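PDB 6A34: putative methylthioribose-1-phosphate isomerase, which probably catalyses the interconversion of 5-methylthioribose 1-phosphate and 5-methylthioribulose 1-phosphate, an isomerisation in the methionine salvage pathway. Local coordinates for residues 9-13 / 213-218; 150-155 / 182-187; 160-166 / 193-199. One frame throughout, in Å; residues are numbered along the deposited sequence.

Contact 1 (9-13 / 213-218)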
loop_
_atom_site.group_PDB
_atom_site.type_symbol
_atom_site.label_atom_id
_atom_site.label_comp_id
_atom_site.label_asym_id
_atom_site.label_seq_id
_atom_site.Cartn_x
_atom_site.Cartn_y
_atom_site.Cartn_z
ATOM N N GLU A 9 1.298 -28.659 18.081
ATOM C CA GLU A 9 0.143 -29.014 17.266
ATOM C C GLU A 9 -0.304 -27.834 16.387
ATOM O O GLU A 9 -1.052 -28.061 15.439
ATOM C CB GLU A 9 -1.014 -29.508 18.144
ATOM C CG GLU A 9 -0.762 -30.871 18.756
ATOM C CD GLU A 9 -1.802 -31.312 19.770
ATOM O OE1 GLU A 9 -2.235 -30.485 20.582
ATOM O OE2 GLU A 9 -2.165 -32.496 19.750
ATOM N N LEU A 10 0.114 -26.598 16.720
ATOM C CA LEU A 10 -0.371 -25.359 16.051
ATOM C C LEU A 10 0.598 -24.874 14.961
ATOM O O LEU A 10 0.184 -24.229 14.006
ATOM C CB LEU A 10 -0.592 -24.283 17.115
ATOM C CG LEU A 10 -1.812 -24.501 18.013
ATOM C CD1 LEU A 10 -1.865 -23.433 19.081
ATOM C CD2 LEU A 10 -3.117 -24.534 17.222
ATOM N N THR A 11 1.891 -25.182 15.094
ATOM C CA THR A 11 2.892 -24.710 14.138
ATOM C C THR A 11 3.981 -25.768 13.966
ATOM O O THR A 11 4.214 -26.553 14.860
ATOM C CB THR A 11 3.552 -23.406 14.601
ATOM O OG1 THR A 11 4.325 -22.893 13.509
ATOM C CG2 THR A 11 4.433 -23.606 15.818
ATOM N N LYS A 12 4.656 -25.720 12.821
ATOM C CA LYS A 12 5.807 -26.554 12.544
ATOM C C LYS A 12 7.099 -25.754 12.740
ATOM O O LYS A 12 8.173 -26.296 12.653
ATOM C CB LYS A 12 5.748 -27.084 11.114
ATOM C CG LYS A 12 4.694 -28.148 10.855
ATOM C CD LYS A 12 4.468 -28.393 9.361
ATOM C CE LYS A 12 3.152 -29.089 9.071
ATOM N NZ LYS A 12 2.417 -28.448 7.952
ATOM N N LEU A 13 6.965 -24.455 12.991
ATOM C CA LEU A 13 8.083 -23.585 13.196
ATOM C C LEU A 13 8.683 -23.850 14.570
ATOM O O LEU A 13 7.946 -24.063 15.538
ATOM C CB LEU A 13 7.621 -22.122 13.119
ATOM C CG LEU A 13 7.269 -21.594 11.728
ATOM C CD1 LEU A 13 6.628 -20.221 11.827
ATOM C CD2 LEU A 13 8.484 -21.537 10.816
ATOM N N TRP A 213 5.119 -15.781 4.628
ATOM C CA TRP A 213 6.054 -16.844 4.786
ATOM C C TRP A 213 5.625 -17.807 5.906
ATOM O O TRP A 213 5.429 -18.974 5.637
ATOM C CB TRP A 213 7.454 -16.278 5.022
ATOM C CG TRP A 213 8.436 -17.389 5.132
ATOM C CD1 TRP A 213 9.044 -18.030 4.100
ATOM C CD2 TRP A 213 8.816 -18.084 6.331
ATOM N NE1 TRP A 213 9.792 -19.065 4.580
ATOM C CE2 TRP A 213 9.692 -19.119 5.941
ATOM C CE3 TRP A 213 8.516 -17.932 7.690
ATOM C CZ2 TRP A 213 10.267 -20.004 6.856
ATOM C CZ3 TRP A 213 9.104 -18.793 8.600
ATOM C CH2 TRP A 213 9.959 -19.819 8.186
ATOM N N GLU A 214 5.455 -17.322 7.140
ATOM C CA GLU A 214 5.180 -18.233 8.273
ATOM C C GLU A 214 3.815 -18.911 8.128
ATOM O O GLU A 214 3.693 -20.055 8.523
ATOM C CB GLU A 214 5.302 -17.572 9.647
ATOM C CG GLU A 214 4.473 -16.314 9.876
ATOM C CD GLU A 214 4.357 -16.002 11.363
ATOM O OE1 GLU A 214 3.742 -16.828 12.062
ATOM O OE2 GLU A 214 4.973 -15.002 11.848
ATOM N N TYR A 215 2.791 -18.209 7.607
ATOM C CA TYR A 215 1.468 -18.813 7.571
ATOM C C TYR A 215 1.443 -19.842 6.447
ATOM O O TYR A 215 0.769 -20.893 6.554
ATOM C CB TYR A 215 0.350 -17.771 7.451
ATOM C CG TYR A 215 0.210 -16.849 8.640
ATOM C CD1 TYR A 215 0.246 -17.343 9.937
ATOM C CD2 TYR A 215 0.072 -15.477 8.482
ATOM C CE1 TYR A 215 0.123 -16.509 11.038
ATOM C CE2 TYR A 215 -0.055 -14.633 9.573
ATOM C CZ TYR A 215 -0.029 -15.146 10.861
ATOM O OH TYR A 215 -0.122 -14.328 11.957
ATOM N N SER A 216 2.167 -19.535 5.372
ATOM C CA SER A 216 2.359 -20.501 4.310
ATOM C C SER A 216 3.152 -21.724 4.822
ATOM O O SER A 216 2.739 -22.846 4.643
ATOM C CB SER A 216 2.993 -19.886 3.104
ATOM O OG SER A 216 2.846 -20.784 2.025
ATOM N N TYR A 217 4.277 -21.495 5.490
ATOM C CA TYR A 217 5.063 -22.559 6.071
ATOM C C TYR A 217 4.180 -23.562 6.818
ATOM O O TYR A 217 4.396 -24.769 6.703
ATOM C CB TYR A 217 6.122 -22.004 7.021
ATOM C CG TYR A 217 7.183 -23.001 7.420
ATOM C CD1 TYR A 217 7.009 -23.798 8.534
ATOM C CD2 TYR A 217 8.362 -23.132 6.709
ATOM C CE1 TYR A 217 7.971 -24.702 8.941
ATOM C CE2 TYR A 217 9.341 -24.034 7.101
ATOM C CZ TYR A 217 9.141 -24.831 8.223
ATOM O OH TYR A 217 10.077 -25.726 8.673
ATOM N N ASP A 218 3.168 -23.073 7.539
ATOM C CA ASP A 218 2.326 -23.924 8.331
ATOM C C ASP A 218 1.135 -24.444 7.540
ATOM O O ASP A 218 0.277 -25.114 8.119
ATOM C CB ASP A 218 1.886 -23.212 9.611
ATOM C CG ASP A 218 2.913 -23.302 10.727
ATOM O OD1 ASP A 218 3.721 -24.264 10.685
ATOM O OD2 ASP A 218 2.895 -22.420 11.648
#

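Contact 2 (150-155 / 182-187)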
loop_
_atom_site.group_PDB
_atom_site.type_symbol
_atom_site.label_atom_id
_atom_site.label_comp_id
_atom_site.label_asym_id
_atom_site.label_seq_id
_atom_site.Cartn_x
_atom_site.Cartn_y
_atom_site.Cartn_z
ATOM N N MET A 150 -4.549 -16.469 24.194
ATOM C CA MET A 150 -5.107 -15.512 23.222
ATOM C C MET A 150 -5.720 -16.264 22.034
ATOM O O MET A 150 -6.775 -15.923 21.582
ATOM C CB MET A 150 -4.026 -14.588 22.660
ATOM C CG MET A 150 -3.901 -13.266 23.351
ATOM S SD MET A 150 -2.422 -12.430 22.685
ATOM C CE MET A 150 -1.187 -12.835 23.918
ATOM N N GLY A 151 -5.004 -17.260 21.508
ATOM C CA GLY A 151 -5.415 -17.979 20.313
ATOM C C GLY A 151 -6.766 -18.637 20.505
ATOM O O GLY A 151 -7.629 -18.574 19.617
ATOM N N HIS A 152 -6.927 -19.305 21.657
ATOM C CA HIS A 152 -8.146 -20.063 21.965
ATOM C C HIS A 152 -9.291 -19.091 22.266
ATOM O O HIS A 152 -10.416 -19.337 21.810
ATOM C CB HIS A 152 -7.930 -21.087 23.101
ATOM C CG HIS A 152 -7.028 -22.210 22.718
ATOM N ND1 HIS A 152 -5.653 -22.092 22.746
ATOM C CD2 HIS A 152 -7.288 -23.438 22.221
ATOM C CE1 HIS A 152 -5.107 -23.221 22.313
ATOM N NE2 HIS A 152 -6.085 -24.058 21.975
ATOM N N TYR A 153 -9.016 -18.008 23.007
ATOM C CA TYR A 153 -10.054 -16.970 23.269
ATOM C C TYR A 153 -10.522 -16.326 21.962
ATOM O O TYR A 153 -11.705 -16.213 21.738
ATOM C CB TYR A 153 -9.549 -15.853 24.167
ATOM C CG TYR A 153 -9.527 -16.198 25.630
ATOM C CD1 TYR A 153 -10.688 -16.572 26.282
ATOM C CD2 TYR A 153 -8.361 -16.082 26.375
ATOM C CE1 TYR A 153 -10.693 -16.857 27.636
ATOM C CE2 TYR A 153 -8.342 -16.385 27.722
ATOM C CZ TYR A 153 -9.513 -16.775 28.349
ATOM O OH TYR A 153 -9.527 -17.041 29.674
ATOM N N GLY A 154 -9.567 -15.993 21.084
ATOM C CA GLY A 154 -9.877 -15.366 19.803
ATOM C C GLY A 154 -10.625 -16.306 18.879
ATOM O O GLY A 154 -11.524 -15.889 18.174
ATOM N N ALA A 155 -10.236 -17.585 18.881
ATOM C CA ALA A 155 -10.863 -18.576 18.009
ATOM C C ALA A 155 -12.343 -18.800 18.384
ATOM O O ALA A 155 -13.112 -19.163 17.506
ATOM C CB ALA A 155 -10.077 -19.867 18.034
ATOM N N SER A 182 -1.577 -16.928 16.728
ATOM C CA SER A 182 -2.132 -17.977 17.559
ATOM C C SER A 182 -3.597 -18.196 17.219
ATOM O O SER A 182 -4.056 -19.321 17.123
ATOM C CB SER A 182 -1.971 -17.690 19.012
ATOM O OG SER A 182 -2.214 -18.876 19.739
ATOM N N VAL A 183 -4.313 -17.100 17.002
ATOM C CA VAL A 183 -5.753 -17.181 16.774
ATOM C C VAL A 183 -5.997 -17.920 15.466
ATOM O O VAL A 183 -6.812 -18.816 15.429
ATOM C CB VAL A 183 -6.417 -15.791 16.771
ATOM C CG1 VAL A 183 -7.847 -15.844 16.283
ATOM C CG2 VAL A 183 -6.368 -15.176 18.157
ATOM N N VAL A 184 -5.308 -17.496 14.401
ATOM C CA VAL A 184 -5.477 -18.095 13.093
ATOM C C VAL A 184 -4.922 -19.529 13.071
ATOM O O VAL A 184 -5.462 -20.384 12.345
ATOM C CB VAL A 184 -4.897 -17.220 11.972
ATOM C CG1 VAL A 184 -5.617 -15.887 11.895
ATOM C CG2 VAL A 184 -3.403 -17.014 12.111
ATOM N N ARG A 185 -3.900 -19.828 13.878
ATOM C CA ARG A 185 -3.399 -21.241 13.943
ATOM C C ARG A 185 -4.454 -22.149 14.612
ATOM O O ARG A 185 -4.786 -23.190 14.102
ATOM C CB ARG A 185 -2.023 -21.287 14.610
ATOM C CG ARG A 185 -0.913 -20.861 13.662
ATOM C CD ARG A 185 0.410 -20.684 14.386
ATOM N NE ARG A 185 1.508 -20.618 13.421
ATOM C CZ ARG A 185 2.023 -19.496 12.940
ATOM N NH1 ARG A 185 1.718 -18.337 13.505
ATOM N NH2 ARG A 185 2.837 -19.540 11.891
ATOM N N VAL A 186 -5.078 -21.687 15.697
ATOM C CA VAL A 186 -6.111 -22.471 16.324
ATOM C C VAL A 186 -7.289 -22.653 15.357
ATOM O O VAL A 186 -7.817 -23.757 15.213
ATOM C CB VAL A 186 -6.556 -21.844 17.651
ATOM C CG1 VAL A 186 -7.781 -22.534 18.186
ATOM C CG2 VAL A 186 -5.444 -21.867 18.674
ATOM N N MET A 187 -7.696 -21.567 14.687
ATOM C CA MET A 187 -8.789 -21.617 13.757
ATOM C C MET A 187 -8.464 -22.628 12.645
ATOM O O MET A 187 -9.351 -23.359 12.200
ATOM C CB MET A 187 -9.073 -20.234 13.147
ATOM C CG MET A 187 -9.699 -19.274 14.128
ATOM S SD MET A 187 -10.145 -17.679 13.404
ATOM C CE MET A 187 -11.458 -18.175 12.283
#

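Contact 3 (160-166 / 193-199)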
loop_
_atom_site.group_PDB
_atom_site.type_symbol
_atom_site.label_atom_id
_atom_site.label_comp_id
_atom_site.label_asym_id
_atom_site.label_seq_id
_atom_site.Cartn_x
_atom_site.Cartn_y
_atom_site.Cartn_z
ATOM N N GLU A 160 -16.087 -18.561 11.548
ATOM C CA GLU A 160 -15.524 -19.359 10.496
ATOM C C GLU A 160 -15.620 -18.573 9.200
ATOM O O GLU A 160 -16.625 -17.888 8.957
ATOM C CB GLU A 160 -16.302 -20.630 10.147
ATOM C CG GLU A 160 -16.864 -21.386 11.328
ATOM C CD GLU A 160 -17.159 -22.841 10.991
ATOM O OE1 GLU A 160 -17.341 -23.633 11.955
ATOM O OE2 GLU A 160 -17.194 -23.171 9.752
ATOM N N GLY A 161 -14.599 -18.730 8.364
ATOM C CA GLY A 161 -14.634 -18.236 7.025
ATOM C C GLY A 161 -13.358 -17.532 6.703
ATOM O O GLY A 161 -12.302 -18.013 7.016
ATOM N N ASN A 162 -13.511 -16.336 6.161
ATOM C CA ASN A 162 -12.479 -15.565 5.593
ATOM C C ASN A 162 -12.150 -14.441 6.581
ATOM O O ASN A 162 -12.995 -13.598 6.905
ATOM C CB ASN A 162 -12.925 -15.066 4.216
ATOM C CG ASN A 162 -13.331 -16.183 3.268
ATOM O OD1 ASN A 162 -12.918 -17.342 3.417
ATOM N ND2 ASN A 162 -14.132 -15.844 2.270
ATOM N N ILE A 163 -10.911 -14.457 7.058
ATOM C CA ILE A 163 -10.361 -13.482 7.971
ATOM C C ILE A 163 -9.324 -12.635 7.232
ATOM O O ILE A 163 -8.623 -13.149 6.384
ATOM C CB ILE A 163 -9.690 -14.190 9.157
ATOM C CG1 ILE A 163 -10.614 -15.228 9.796
ATOM C CG2 ILE A 163 -9.186 -13.147 10.140
ATOM C CD1 ILE A 163 -11.947 -14.665 10.252
ATOM N N LEU A 164 -9.199 -11.364 7.621
ATOM C CA LEU A 164 -8.171 -10.452 7.032
ATOM C C LEU A 164 -7.323 -9.863 8.169
ATOM O O LEU A 164 -7.800 -9.571 9.247
ATOM C CB LEU A 164 -8.911 -9.473 6.105
ATOM C CG LEU A 164 -8.405 -8.074 5.727
ATOM C CD1 LEU A 164 -7.155 -7.583 6.414
ATOM C CD2 LEU A 164 -8.303 -7.901 4.220
ATOM N N THR A 165 -6.026 -9.777 7.930
ATOM C CA THR A 165 -5.123 -9.184 8.902
ATOM C C THR A 165 -4.110 -8.306 8.176
ATOM O O THR A 165 -4.162 -8.125 6.938
ATOM C CB THR A 165 -4.474 -10.253 9.793
ATOM O OG1 THR A 165 -3.879 -9.664 10.954
ATOM C CG2 THR A 165 -3.443 -11.071 9.065
ATOM N N HIS A 166 -3.253 -7.712 9.011
ATOM C CA HIS A 166 -2.399 -6.626 8.689
ATOM C C HIS A 166 -1.076 -6.822 9.425
ATOM O O HIS A 166 -1.051 -7.251 10.582
ATOM C CB HIS A 166 -3.107 -5.326 9.089
ATOM C CG HIS A 166 -2.558 -4.092 8.445
ATOM N ND1 HIS A 166 -2.872 -3.735 7.157
ATOM C CD2 HIS A 166 -1.747 -3.116 8.905
ATOM C CE1 HIS A 166 -2.272 -2.593 6.849
ATOM N NE2 HIS A 166 -1.581 -2.186 7.899
ATOM N N LEU A 193 -10.747 -21.816 9.553
ATOM C CA LEU A 193 -10.112 -20.797 8.732
ATOM C C LEU A 193 -10.050 -21.223 7.269
ATOM O O LEU A 193 -9.148 -21.987 6.872
ATOM C CB LEU A 193 -8.705 -20.513 9.260
ATOM C CG LEU A 193 -7.931 -19.482 8.445
ATOM C CD1 LEU A 193 -8.481 -18.095 8.712
ATOM C CD2 LEU A 193 -6.456 -19.533 8.781
ATOM N N LYS A 194 -10.958 -20.670 6.449
ATOM C CA LYS A 194 -11.043 -21.048 5.049
ATOM C C LYS A 194 -10.028 -20.249 4.246
ATOM O O LYS A 194 -9.571 -20.707 3.206
ATOM C CB LYS A 194 -12.436 -20.802 4.460
ATOM C CG LYS A 194 -13.554 -21.530 5.183
ATOM C CD LYS A 194 -13.337 -23.054 5.332
ATOM C CE LYS A 194 -14.136 -23.657 6.470
ATOM N NZ LYS A 194 -15.480 -23.032 6.562
ATOM N N LEU A 195 -9.752 -19.025 4.699
ATOM C CA LEU A 195 -8.908 -18.129 3.940
ATOM C C LEU A 195 -8.457 -17.008 4.868
ATOM O O LEU A 195 -9.276 -16.462 5.600
ATOM C CB LEU A 195 -9.679 -17.579 2.735
ATOM C CG LEU A 195 -8.953 -16.491 1.939
ATOM C CD1 LEU A 195 -7.740 -17.040 1.220
ATOM C CD2 LEU A 195 -9.884 -15.817 0.927
ATOM N N LEU A 196 -7.154 -16.714 4.824
ATOM C CA LEU A 196 -6.562 -15.600 5.493
ATOM C C LEU A 196 -6.067 -14.592 4.451
ATOM O O LEU A 196 -5.064 -14.842 3.820
ATOM C CB LEU A 196 -5.393 -16.078 6.355
ATOM C CG LEU A 196 -4.755 -14.999 7.233
ATOM C CD1 LEU A 196 -5.786 -14.322 8.113
ATOM C CD2 LEU A 196 -3.642 -15.584 8.091
ATOM N N TRP A 197 -6.740 -13.440 4.342
ATOM C CA TRP A 197 -6.191 -12.310 3.582
ATOM C C TRP A 197 -5.061 -11.665 4.381
ATOM O O TRP A 197 -5.235 -11.368 5.595
ATOM C CB TRP A 197 -7.250 -11.244 3.306
ATOM C CG TRP A 197 -8.404 -11.721 2.502
ATOM C CD1 TRP A 197 -9.605 -12.129 2.979
ATOM C CD2 TRP A 197 -8.469 -11.834 1.073
ATOM N NE1 TRP A 197 -10.421 -12.466 1.938
ATOM C CE2 TRP A 197 -9.757 -12.289 0.760
ATOM C CE3 TRP A 197 -7.571 -11.571 0.031
ATOM C CZ2 TRP A 197 -10.188 -12.478 -0.551
ATOM C CZ3 TRP A 197 -7.985 -11.775 -1.269
ATOM C CH2 TRP A 197 -9.277 -12.229 -1.558
ATOM N N LEU A 198 -3.961 -11.380 3.682
ATOM C CA LEU A 198 -2.786 -10.703 4.234
ATOM C C LEU A 198 -2.505 -9.418 3.459
ATOM O O LEU A 198 -2.108 -9.484 2.287
ATOM C CB LEU A 198 -1.564 -11.617 4.116
ATOM C CG LEU A 198 -1.688 -12.938 4.855
ATOM C CD1 LEU A 198 -0.440 -13.799 4.589
ATOM C CD2 LEU A 198 -1.901 -12.696 6.343
ATOM N N ASP A 199 -2.683 -8.270 4.127
ATOM C CA ASP A 199 -2.240 -6.979 3.609
ATOM C C ASP A 199 -0.712 -7.018 3.585
ATOM O O ASP A 199 -0.099 -7.381 4.591
ATOM C CB ASP A 199 -2.698 -5.821 4.495
ATOM C CG ASP A 199 -4.198 -5.557 4.539
ATOM O OD1 ASP A 199 -4.928 -6.062 3.678
ATOM O OD2 ASP A 199 -4.623 -4.816 5.449
#

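Contact 1 (9-13 / 213-218)
An ST turn at Thr11, met by the carboxylate of Asp218, joins the N-terminal chain after helix 7-10 to the C-terminal end of helix 206-217. Within the turn, Thr11 OG1 accepts the backbone N-H of Leu13 at 3.1 Å; across the contact the same hydroxyl approaches Asp218 OD2, modelled at 2.4 Å, too short for its length to be trusted. The other carboxylate oxygen, OD1, takes the backbone N-H of Lys12 at 2.7 Å. That bond is nearly straight (167°) and arrives on the syn side of OD1, 29° out of the carboxylate plane. A short, two-pronged acid suits this place, since OD1 serves the Lys12 amide while OD2 faces Arg185, with Thr11 as a probable further donor. Thr11 presents its hydroxyl because OG1 lies opposite the backbone N about the first side-chain bond (chi1 -170°), a position from which it serves the turn and faces the acid.

The apolar half of the contact belongs to Leu13. Its CD2 methyl rests over one face of the Tyr217 ring, 3.8 Å from the centroid, a CH-pi contact, and also reaches Trp213 CH2 at 3.5 Å. The other branch, CD1, packs on Glu214 CB at 3.7 Å, and the branched leucine thereby spans one turn of the helix between Trp213 and Tyr217. Lys12 CB meets the edge of the Tyr217 ring near its plane, 3.9 Å from CE1.

Arg185 of helix 180-189 holds both acids, Asp218 and Glu214, while Glu214 also accepts from the backbone N of Ser171. Phe36 meets the Trp213 ring edge-to-face, and Pro314 of the second subunit packs on Trp213. On the side of helix 206-217 facing the sheet, Tyr215 packs against strand 193-199.

Contact 2 (150-155 / 182-187)
Gly151 of the long helix 125-157, which leads into strand 161-165, lies directly against helix 180-189, which follows that strand; its CA is 3.4 Å from Ser182 OG and 3.6 Å from Val183 N. A side chain here would point toward the other helix and collide with that hydroxyl; at Gly154 a CB would run into Val183 CG2. The two glycines, followed by the small Ala155, let the segment axes approach to 7.3 Å while crossing at -64°. Val183 lays CG2 against Met150 O at 3.5 Å and CG1 against the backbone of Gly154 and Ala155. With CG1 anti to the backbone N (chi1 171°), Val186 splits its methyls: CG1 meets Ala155 CB at 3.5 Å, whereas CG2 sits over the centre of the His152 ring face, a CH-pi contact 4.0 Å from the centroid.

Further out, His152 ND1 is hydrogen-bonded to Leu148 O one turn earlier, which helps fix the ring's rotation. Replacing the imidazole by an alanine here is likely to strip Val186 CG2 of its aromatic cover, open a gap beside the crossing and leave Leu148 O without its ring donor. Ser182 OG is bound to Asn147 O, so the hydroxyl is satisfied although pressed against Gly151.

No hydrogen bond links the two segments. Their cohesion therefore rests on close apolar fit, with polar atoms of His152 and Ser182 paired elsewhere.

Contact 3 (160-166 / 193-199)
A beta bulge between Gly161 and Asn162 shifts the register of two parallel strands by one residue, pairing Gly161 with Leu193 but Asn162 with Leu195. Gly161 takes backbone angles (134°/-131°) at which a CB would jam against the preceding carbonyl oxygen, hence a glycine. Its own O receives Lys194 N at 3.0 Å from above the carbonyl plane. Beyond the bulge the usual parallel ladder resumes: Ile163 N donates to Leu195 O, Trp197 N to Ile163 O, Thr165 N to Trp197 O and Asp199 N to Thr165 O.

These strands, 161-165 and 193-199, are the neighbouring strands of a beta-alpha-beta unit whose connection carries helix 180-189, within the Rossmann-like sheet of the family. Ile163, Thr165, Leu196 and Leu198 share one face of the sheet. There Ile163 CG1 packs on Leu193 CD1 at 3.7 Å, and Thr165 CG2 lies alongside Leu198 CD2 at 3.5 Å. With OG1 turned opposite the backbone N (chi1 -165°), Thr165 can offer a methyl to the leucine while its hydroxyl bonds to Ile243 O of the adjacent strand 241-244.

The other face carries Asn162, Leu164, Leu195 and Trp197. Leu164 CD2 meets Trp197 CB at 3.6 Å, and the indole NE1 is bonded to Phe238 O.

At the C-terminal end, where Rossmann-like sheets commonly carry their active sites, His166 ND1 donates to Asp199 OD2 at 2.7 Å. The bond is nearly straight, lies in the imidazole plane and uses the anti lone pair of the carboxylate. With His166 NE2 held by Ile259 O, both ring nitrogens are engaged, which probably fixes the orientation of the ring. Asp199 OD1, buried with no polar partner in the model, is flanked by Leu164 CD1 at 3.8 Å.

Helix 180-189 connects all three contacts. From contact 2 it sends Arg185 into contact 1, where NH2 meets Glu214 OE1 and NE meets Asp218 OD2, salt bridges of 2.9 Å each. Its Met187 covers contact 3, with CE 3.9 Å from Ile163 CG1. Contacts 1 and 3 meet directly through Tyr215 CD2, 3.7 Å from Leu196 CD2. The centres of the three contacts lie about 13 to 15 Å apart. Contacts 1 and 3 approach the predicted active site: the side chain of Glu214 is about 6 Å from that of Arg57, and that of His166 about 4 Å from those of Lys258, like Arg57 a predicted substrate binder, and Cys167, the predicted transition-state stabiliser. Contact 2 stands farther back.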